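Local coordinates for protein nucleoside-diphosphate-sugar pyrophosphorylase (Vibrio cholerae, PDB 4EVW) that probably transfers a nucleotidyl group from a nucleoside triphosphate to a sugar phosphate, releasing pyrophosphate and forming a nucleotide sugar, at residues I2-A7 with F112-F117; T31-S36 with V61-K66; F49-R54 with L70-F75. The protein carries 1 engineered substitution. All coordinates share one frame; numbering follows the deposited sequence.

Interaction 1 of 3, residues I2-A7 with F112-F117; sequences IVIPMA and FNIDTF
Phe112 N donates to Val3 O at 3.0 Å, the one direct hydrogen bond between residues 2-7 and 112-117. The N-H points well at its acceptor (157°). It continues the parallel pairing of strands 2-5 and 109-111, in which Val3 also bonds to Thr110. A weaker polar contact follows: the CA-H of Ile4 faces Phe112 O at 3.5 Å from Ile4 CA. Pro5 CD lies beside this oxygen. One water carries the link further. It donates to Pro5 O at 2.6 Å and accepts from Ile114 N at 2.9 Å.

The apolar part centres on Ile4, whose two branches diverge. CD1 meets Phe112 CB at 3.7 Å and lies near the plane of the ring, at its edge. CG2 stands anti to the backbone N (CG1 has chi1 -42°) and meets Ile114 CD1 at 4.0 Å. Ile4 runs alongside Phe112 but crosses Ile114 at about a right angle.

Beyond Phe112 the chain folds into a type I turn, Asn113 to Thr116. Asn113 OD1 accepts from Thr116 OG1 at 2.8 Å and, weakly, from Asp115 N. Helix 32-37 packs on Phe112 and Ile114, and helix 87-100 on Pro5.

The turn follows strand 109-111, which pairs with strand 2-5 in the Rossmann-like sheet expected of a sugar nucleotidyltransferase. Backbone polarity is met here by one strand-type bond and one bridging water, while isoleucine branches fill in beside them.

Interaction 2 of 3, residues T31-S36 with V61-K66; sequences TLFEHS and VFVREK
Phe33 and Phe62 form an offset edge-to-face pair, with the edge of Phe62 turned to the face of Phe33. Their centroids are 5.6 Å apart and their planes stand at 69°. The closest atoms are Phe33 CB and Phe62 CE2, at 3.7 Å. Two more side chains of helix 59-70 reach the Phe33 ring. Val63 CG1 meets Phe33 CZ at 3.9 Å, and Lys66 CB meets Phe33 CE2 at 3.6 Å. Next to CE2 on the same rim, Phe62 CZ lies against Thr31 OG1 and CG2, near the ring plane.

Lys66 CG lies over one face of the Phe62 ring, toward the rim, and the chain then bends at chi2 (-65°), which takes NZ across to Glu34. The salt bridge from Lys66 NZ to Glu34 OE1 is long, 3.4 Å, and weak as a hydrogen bond.

A capping box sets Glu34 in place. Thr31 is the N-cap of helix 32-37, and Glu34 N donates to Thr31 OG1. In return Glu34 OE1 takes Thr31 N at 2.9 Å, from above the carboxylate plane. It also takes Thr31 OG1 at 2.6 Å, through its anti lone pair. Farther out, Phe51 meets the Phe33 ring, and Val63 rests on Phe51 and Val53.

The short helix segments cross at -48°, with axes 11.2 Å apart, so large side chains must span the gap. Two good bonds from Thr31 and a weak one from Lys66 converge on Glu34 OE1, which would tend to favour the ionised carboxylate. One oxygen thereby joins the start of one helix to the side of the next.

Interaction 3 of 3, residues F49-R54 with L70-F75; sequences FLFIVR and LGIKQF
Ile72 packs against two rings: CG2 and CD1 both meet Phe49, and CD1 also reaches Phe51. Its CD1 lies over the face of Phe49, 4.2 Å from the ring centroid and only 7° off the normal, a CH-pi contact. CG2 comes much closer to the rim, 3.4 Å from Phe49 CD1. CG1 is anti to the carbonyl carbon (chi1 -63°), and CD1, at its end, touches the edge of Phe51, 3.9 Å from CZ. Phe49 and Ile72 cross at about a right angle.

Phe75 completes the apolar group through its CB. This atom is 4.0 Å from Phe49 CB and 3.9 Å from Phe51 CE2, and it lies near the plane of the Phe51 ring. The Phe75 ring itself leads away from Phe49.

The polar edge is backbone. Phe49 N donates to Gln74 O at 3.0 Å. Toward the same segment, Phe49 O faces the CA-H of Phe75, 3.1 Å from Phe75 CA. Phe49 and Phe75 thus form a parallel bridge, where strand 75-80 begins beside strand 49-54. Four residues earlier, Gly71 ends helix 59-70 in a Schellman motif, with positive phi.

The whole is the closing part of a beta-alpha-beta unit: strand 49-54, helix 59-70, then strand 75-80. Tyr76 and Ala78 continue the backbone pairing, and strand 2-5 pairs with strand 49-54 as well. Val37 of helix 32-37 packs on Phe49, Phe51 and Ile72, while Ala67 and Thr68 of helix 59-70 touch Phe75.

In the fold
All three contacts are buried, but interaction 1 is the most central, about 5 Å from the chain's centre. Interactions 2 and 3 lie about 16 and 14 Å from it. Interaction 2 includes partly exposed residues, and interaction 3 reaches the surface at Gln74. Interactions 1 and 3 reach the same sheet, since strands 2-5 and 49-54 are neighbours. Interaction 2 is the helical layer beside it: Val63 and Phe33 pack on Phe51. Ser36 joins that layer to interaction 1 by a hydrogen bond to Thr116 O. Interactions 1 and 3 both carry a strand-type backbone bond, the first beside a bridging water and the second beside aromatic packing; interaction 2 joins side chains alone.

Interaction 1 of 3, residues I2-A7 with F112-F117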
# COMPACT_ATOMS: atom_id res chain seq x y z
N ILE A 2 7.34 -6.40 -3.11
CA ILE A 2 6.43 -5.28 -3.26
C ILE A 2 5.03 -5.87 -3.39
O ILE A 2 4.76 -6.67 -4.28
CB ILE A 2 6.75 -4.47 -4.52
CG1 ILE A 2 8.22 -4.02 -4.50
CG2 ILE A 2 5.83 -3.26 -4.62
CD1 ILE A 2 8.51 -2.90 -3.53
N VAL A 3 4.14 -5.49 -2.48
CA VAL A 3 2.78 -6.02 -2.46
C VAL A 3 1.79 -4.92 -2.81
O VAL A 3 1.77 -3.86 -2.18
CB VAL A 3 2.44 -6.58 -1.06
CG1 VAL A 3 1.01 -7.12 -1.05
CG2 VAL A 3 3.44 -7.67 -0.68
N ILE A 4 0.96 -5.17 -3.82
CA ILE A 4 -0.01 -4.17 -4.20
C ILE A 4 -1.43 -4.69 -4.06
O ILE A 4 -1.89 -5.49 -4.88
CB ILE A 4 0.15 -3.72 -5.67
CG1 ILE A 4 1.63 -3.52 -6.01
CG2 ILE A 4 -0.61 -2.40 -5.87
CD1 ILE A 4 2.23 -2.23 -5.50
N PRO A 5 -2.10 -4.31 -3.01
CA PRO A 5 -3.48 -4.70 -2.81
C PRO A 5 -4.36 -3.90 -3.76
O PRO A 5 -4.32 -2.72 -3.75
CB PRO A 5 -3.73 -4.34 -1.37
CG PRO A 5 -2.73 -3.31 -1.05
CD PRO A 5 -1.61 -3.40 -1.97
N MSE A 6 -5.11 -4.55 -4.62
CA MSE A 6 -5.94 -3.83 -5.55
C MSE A 6 -7.22 -4.58 -5.80
O MSE A 6 -7.60 -4.72 -6.89
CB MSE A 6 -5.21 -3.57 -6.86
CG MSE A 6 -4.29 -4.67 -7.31
SE MSE A 6 -3.36 -4.40 -9.02
CE MSE A 6 -4.81 -4.06 -10.19
N ALA A 7 -7.85 -5.02 -4.73
CA ALA A 7 -9.03 -5.82 -4.80
C ALA A 7 -10.25 -5.00 -4.49
O ALA A 7 -11.33 -5.48 -4.55
CB ALA A 7 -8.94 -6.95 -3.87
N PHE A 112 1.99 -1.10 -1.09
CA PHE A 112 1.81 0.16 -1.80
C PHE A 112 0.45 0.09 -2.48
O PHE A 112 -0.10 -0.99 -2.66
CB PHE A 112 2.91 0.30 -2.84
CG PHE A 112 2.96 1.65 -3.48
CD1 PHE A 112 3.23 2.79 -2.72
CD2 PHE A 112 2.77 1.78 -4.85
CE1 PHE A 112 3.30 4.04 -3.32
CE2 PHE A 112 2.84 3.03 -5.46
CZ PHE A 112 3.10 4.16 -4.70
N ASN A 113 -0.11 1.23 -2.86
CA ASN A 113 -1.41 1.17 -3.51
C ASN A 113 -1.35 1.72 -4.93
O ASN A 113 -0.53 2.57 -5.26
CB ASN A 113 -2.46 1.88 -2.67
CG ASN A 113 -2.24 3.36 -2.59
OD1 ASN A 113 -2.68 4.11 -3.45
ND2 ASN A 113 -1.54 3.79 -1.54
N ILE A 114 -2.25 1.21 -5.75
CA ILE A 114 -2.31 1.58 -7.15
C ILE A 114 -2.83 3.01 -7.40
O ILE A 114 -2.80 3.48 -8.54
CB ILE A 114 -3.15 0.51 -7.91
CG1 ILE A 114 -2.54 0.25 -9.28
CG2 ILE A 114 -4.61 0.93 -8.00
CD1 ILE A 114 -1.12 -0.31 -9.20
N ASP A 115 -3.26 3.69 -6.34
CA ASP A 115 -3.76 5.07 -6.44
C ASP A 115 -2.65 6.10 -6.29
O ASP A 115 -2.90 7.30 -6.36
CB ASP A 115 -4.78 5.39 -5.34
CG ASP A 115 -5.93 4.42 -5.30
OD1 ASP A 115 -6.47 4.09 -6.37
OD2 ASP A 115 -6.30 4.01 -4.18
N THR A 116 -1.43 5.63 -6.06
CA THR A 116 -0.32 6.53 -5.82
C THR A 116 0.86 6.31 -6.76
O THR A 116 1.15 5.18 -7.13
CB THR A 116 0.18 6.32 -4.37
OG1 THR A 116 -0.94 6.36 -3.48
CG2 THR A 116 1.17 7.40 -3.98
N PHE A 117 1.51 7.41 -7.14
CA PHE A 117 2.70 7.30 -7.98
C PHE A 117 3.86 7.91 -7.21
O PHE A 117 3.76 9.02 -6.66
CB PHE A 117 2.59 8.06 -9.31
CG PHE A 117 1.28 7.87 -10.01
CD1 PHE A 117 0.58 6.67 -9.90
CD2 PHE A 117 0.75 8.89 -10.77
CE1 PHE A 117 -0.64 6.50 -10.54
CE2 PHE A 117 -0.47 8.74 -11.42
CZ PHE A 117 -1.17 7.54 -11.30
O HOH W 1 -4.47 -0.22 -4.60

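Interaction 2 of 3, residues T31-S36 with V61-K66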
# COMPACT_ATOMS: atom_id res chain seq x y z
N THR A 31 -1.75 3.04 -18.62
CA THR A 31 -2.74 2.85 -17.57
C THR A 31 -2.27 3.34 -16.22
O THR A 31 -1.07 3.42 -15.96
CB THR A 31 -3.13 1.36 -17.44
OG1 THR A 31 -1.98 0.59 -17.09
CG2 THR A 31 -3.71 0.84 -18.76
N LEU A 32 -3.21 3.67 -15.35
CA LEU A 32 -2.85 4.13 -14.02
C LEU A 32 -2.08 3.01 -13.32
O LEU A 32 -1.20 3.27 -12.51
CB LEU A 32 -4.11 4.55 -13.24
CG LEU A 32 -4.86 5.73 -13.89
CD1 LEU A 32 -5.97 6.21 -12.96
CD2 LEU A 32 -3.90 6.87 -14.17
N PHE A 33 -2.40 1.76 -13.65
CA PHE A 33 -1.70 0.62 -13.07
C PHE A 33 -0.22 0.75 -13.37
O PHE A 33 0.63 0.60 -12.49
CB PHE A 33 -2.21 -0.70 -13.67
CG PHE A 33 -1.40 -1.90 -13.27
CD1 PHE A 33 -1.58 -2.51 -12.03
CD2 PHE A 33 -0.45 -2.43 -14.14
CE1 PHE A 33 -0.82 -3.63 -11.67
CE2 PHE A 33 0.31 -3.55 -13.79
CZ PHE A 33 0.12 -4.15 -12.55
N GLU A 34 0.10 1.03 -14.64
CA GLU A 34 1.48 1.18 -15.07
C GLU A 34 2.17 2.39 -14.43
O GLU A 34 3.33 2.31 -14.03
CB GLU A 34 1.54 1.29 -16.59
CG GLU A 34 1.18 -0.01 -17.31
CD GLU A 34 0.84 0.22 -18.77
OE1 GLU A 34 -0.32 0.57 -19.07
OE2 GLU A 34 1.75 0.07 -19.62
N HIS A 35 1.45 3.51 -14.34
CA HIS A 35 2.01 4.71 -13.72
C HIS A 35 2.42 4.40 -12.28
O HIS A 35 3.47 4.84 -11.81
CB HIS A 35 0.98 5.84 -13.69
CG HIS A 35 0.83 6.56 -14.99
ND1 HIS A 35 1.85 7.31 -15.54
CD2 HIS A 35 -0.22 6.68 -15.83
CE1 HIS A 35 1.42 7.87 -16.66
NE2 HIS A 35 0.17 7.50 -16.86
N SER A 36 1.57 3.66 -11.58
CA SER A 36 1.86 3.33 -10.19
C SER A 36 2.98 2.30 -10.03
O SER A 36 3.91 2.51 -9.25
CB SER A 36 0.60 2.83 -9.48
OG SER A 36 0.91 2.39 -8.17
N VAL A 61 -5.73 -11.29 -15.80
CA VAL A 61 -5.12 -11.31 -17.13
C VAL A 61 -4.48 -9.95 -17.44
O VAL A 61 -3.35 -9.90 -17.95
CB VAL A 61 -6.17 -11.65 -18.21
CG1 VAL A 61 -5.62 -11.37 -19.60
CG2 VAL A 61 -6.57 -13.12 -18.09
N PHE A 62 -5.18 -8.87 -17.13
CA PHE A 62 -4.67 -7.52 -17.36
C PHE A 62 -3.33 -7.31 -16.63
O PHE A 62 -2.35 -6.85 -17.22
CB PHE A 62 -5.70 -6.49 -16.87
CG PHE A 62 -5.17 -5.07 -16.79
CD1 PHE A 62 -5.20 -4.23 -17.91
CD2 PHE A 62 -4.67 -4.57 -15.59
CE1 PHE A 62 -4.73 -2.92 -17.82
CE2 PHE A 62 -4.21 -3.26 -15.50
CZ PHE A 62 -4.23 -2.43 -16.61
N VAL A 63 -3.30 -7.65 -15.34
CA VAL A 63 -2.09 -7.50 -14.54
C VAL A 63 -0.94 -8.36 -15.06
O VAL A 63 0.19 -7.89 -15.16
CB VAL A 63 -2.35 -7.85 -13.06
CG1 VAL A 63 -1.04 -7.83 -12.26
CG2 VAL A 63 -3.32 -6.84 -12.47
N ARG A 64 -1.23 -9.61 -15.38
CA ARG A 64 -0.19 -10.49 -15.87
C ARG A 64 0.42 -9.93 -17.16
O ARG A 64 1.64 -9.91 -17.32
CB ARG A 64 -0.73 -11.90 -16.12
CG ARG A 64 0.36 -12.88 -16.50
CD ARG A 64 -0.10 -14.32 -16.39
NE ARG A 64 -0.29 -14.77 -15.01
CZ ARG A 64 0.70 -15.14 -14.19
NH1 ARG A 64 1.96 -15.12 -14.60
NH2 ARG A 64 0.42 -15.54 -12.96
N GLU A 65 -0.43 -9.46 -18.07
CA GLU A 65 0.05 -8.89 -19.32
C GLU A 65 0.88 -7.63 -19.11
O GLU A 65 1.96 -7.48 -19.68
CB GLU A 65 -1.12 -8.59 -20.27
CG GLU A 65 -1.73 -9.82 -20.93
CD GLU A 65 -2.85 -9.47 -21.90
OE1 GLU A 65 -3.07 -8.26 -22.16
OE2 GLU A 65 -3.52 -10.39 -22.40
N LYS A 66 0.38 -6.71 -18.28
CA LYS A 66 1.09 -5.47 -18.02
C LYS A 66 2.40 -5.70 -17.28
O LYS A 66 3.42 -5.09 -17.61
CB LYS A 66 0.21 -4.50 -17.22
CG LYS A 66 -1.04 -4.03 -17.95
CD LYS A 66 -0.70 -3.18 -19.17
CE LYS A 66 -1.96 -2.84 -19.95
NZ LYS A 66 -1.73 -1.82 -21.01

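Interaction 3 of 3, residues F49-R54 with L70-F75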
# COMPACT_ATOMS: atom_id res chain seq x y z
N PHE A 49 7.13 -9.16 -6.97
CA PHE A 49 5.94 -8.33 -6.82
C PHE A 49 4.75 -9.25 -6.61
O PHE A 49 4.64 -10.29 -7.26
CB PHE A 49 5.65 -7.49 -8.08
CG PHE A 49 6.55 -6.32 -8.27
CD1 PHE A 49 7.90 -6.50 -8.56
CD2 PHE A 49 6.06 -5.02 -8.14
CE1 PHE A 49 8.74 -5.41 -8.73
CE2 PHE A 49 6.89 -3.92 -8.31
CZ PHE A 49 8.24 -4.12 -8.61
N LEU A 50 3.86 -8.87 -5.70
CA LEU A 50 2.65 -9.65 -5.46
C LEU A 50 1.48 -8.72 -5.74
O LEU A 50 1.30 -7.71 -5.05
CB LEU A 50 2.58 -10.15 -4.02
CG LEU A 50 1.24 -10.77 -3.60
CD1 LEU A 50 0.92 -12.00 -4.43
CD2 LEU A 50 1.30 -11.14 -2.13
N PHE A 51 0.69 -9.05 -6.75
CA PHE A 51 -0.48 -8.26 -7.10
C PHE A 51 -1.69 -9.01 -6.56
O PHE A 51 -1.90 -10.17 -6.90
CB PHE A 51 -0.57 -8.10 -8.62
CG PHE A 51 0.62 -7.40 -9.23
CD1 PHE A 51 0.77 -6.02 -9.11
CD2 PHE A 51 1.60 -8.12 -9.89
CE1 PHE A 51 1.89 -5.37 -9.64
CE2 PHE A 51 2.72 -7.48 -10.43
CZ PHE A 51 2.86 -6.10 -10.31
N ILE A 52 -2.47 -8.35 -5.71
CA ILE A 52 -3.64 -8.99 -5.14
C ILE A 52 -4.86 -8.35 -5.77
O ILE A 52 -5.18 -7.19 -5.50
CB ILE A 52 -3.68 -8.82 -3.61
CG1 ILE A 52 -2.33 -9.24 -3.02
CG2 ILE A 52 -4.78 -9.69 -3.02
CD1 ILE A 52 -2.16 -8.89 -1.54
N VAL A 53 -5.52 -9.12 -6.61
CA VAL A 53 -6.67 -8.62 -7.34
C VAL A 53 -7.93 -9.37 -7.05
O VAL A 53 -7.94 -10.39 -6.34
CB VAL A 53 -6.44 -8.76 -8.85
CG1 VAL A 53 -5.13 -8.10 -9.24
CG2 VAL A 53 -6.40 -10.24 -9.22
N ARG A 54 -9.01 -8.88 -7.64
CA ARG A 54 -10.29 -9.51 -7.48
C ARG A 54 -10.71 -10.16 -8.78
O ARG A 54 -10.24 -9.76 -9.85
CB ARG A 54 -11.31 -8.49 -7.07
CG ARG A 54 -12.27 -9.10 -6.16
CD ARG A 54 -12.88 -8.08 -5.29
NE ARG A 54 -14.29 -8.38 -5.23
CZ ARG A 54 -15.22 -7.68 -5.86
NH1 ARG A 54 -14.89 -6.62 -6.59
NH2 ARG A 54 -16.48 -8.07 -5.79
N LEU A 70 6.07 -4.74 -18.61
CA LEU A 70 6.91 -3.79 -17.90
C LEU A 70 8.29 -4.36 -17.66
O LEU A 70 9.24 -3.64 -17.36
CB LEU A 70 6.26 -3.42 -16.56
CG LEU A 70 5.06 -2.49 -16.65
CD1 LEU A 70 4.34 -2.41 -15.32
CD2 LEU A 70 5.54 -1.12 -17.08
N GLY A 71 8.40 -5.68 -17.78
CA GLY A 71 9.67 -6.33 -17.57
C GLY A 71 9.88 -6.76 -16.13
O GLY A 71 11.01 -6.90 -15.68
N ILE A 72 8.79 -6.95 -15.38
CA ILE A 72 8.94 -7.40 -14.00
C ILE A 72 9.28 -8.88 -14.11
O ILE A 72 8.48 -9.68 -14.57
CB ILE A 72 7.64 -7.18 -13.20
CG1 ILE A 72 7.34 -5.68 -13.12
CG2 ILE A 72 7.80 -7.73 -11.78
CD1 ILE A 72 6.04 -5.33 -12.42
N LYS A 73 10.49 -9.24 -13.69
CA LYS A 73 10.97 -10.61 -13.82
C LYS A 73 10.39 -11.65 -12.88
O LYS A 73 10.35 -12.83 -13.22
CB LYS A 73 12.50 -10.61 -13.76
CG LYS A 73 13.11 -9.83 -14.93
CD LYS A 73 12.50 -10.30 -16.26
CE LYS A 73 12.96 -9.47 -17.45
NZ LYS A 73 12.31 -9.94 -18.72
N GLN A 74 9.94 -11.24 -11.70
CA GLN A 74 9.34 -12.20 -10.78
C GLN A 74 8.10 -11.59 -10.15
O GLN A 74 8.18 -10.61 -9.41
CB GLN A 74 10.31 -12.63 -9.68
CG GLN A 74 11.34 -13.66 -10.12
CD GLN A 74 10.72 -14.91 -10.75
OE1 GLN A 74 9.82 -15.53 -10.18
NE2 GLN A 74 11.22 -15.28 -11.92
N PHE A 75 6.95 -12.15 -10.47
CA PHE A 75 5.73 -11.64 -9.87
C PHE A 75 4.71 -12.74 -9.68
O PHE A 75 4.73 -13.77 -10.36
CB PHE A 75 5.17 -10.47 -10.68
CG PHE A 75 4.63 -10.84 -12.04
CD1 PHE A 75 3.30 -11.22 -12.20
CD2 PHE A 75 5.46 -10.79 -13.16
CE1 PHE A 75 2.80 -11.54 -13.46
CE2 PHE A 75 4.96 -11.11 -14.43
CZ PHE A 75 3.63 -11.49 -14.58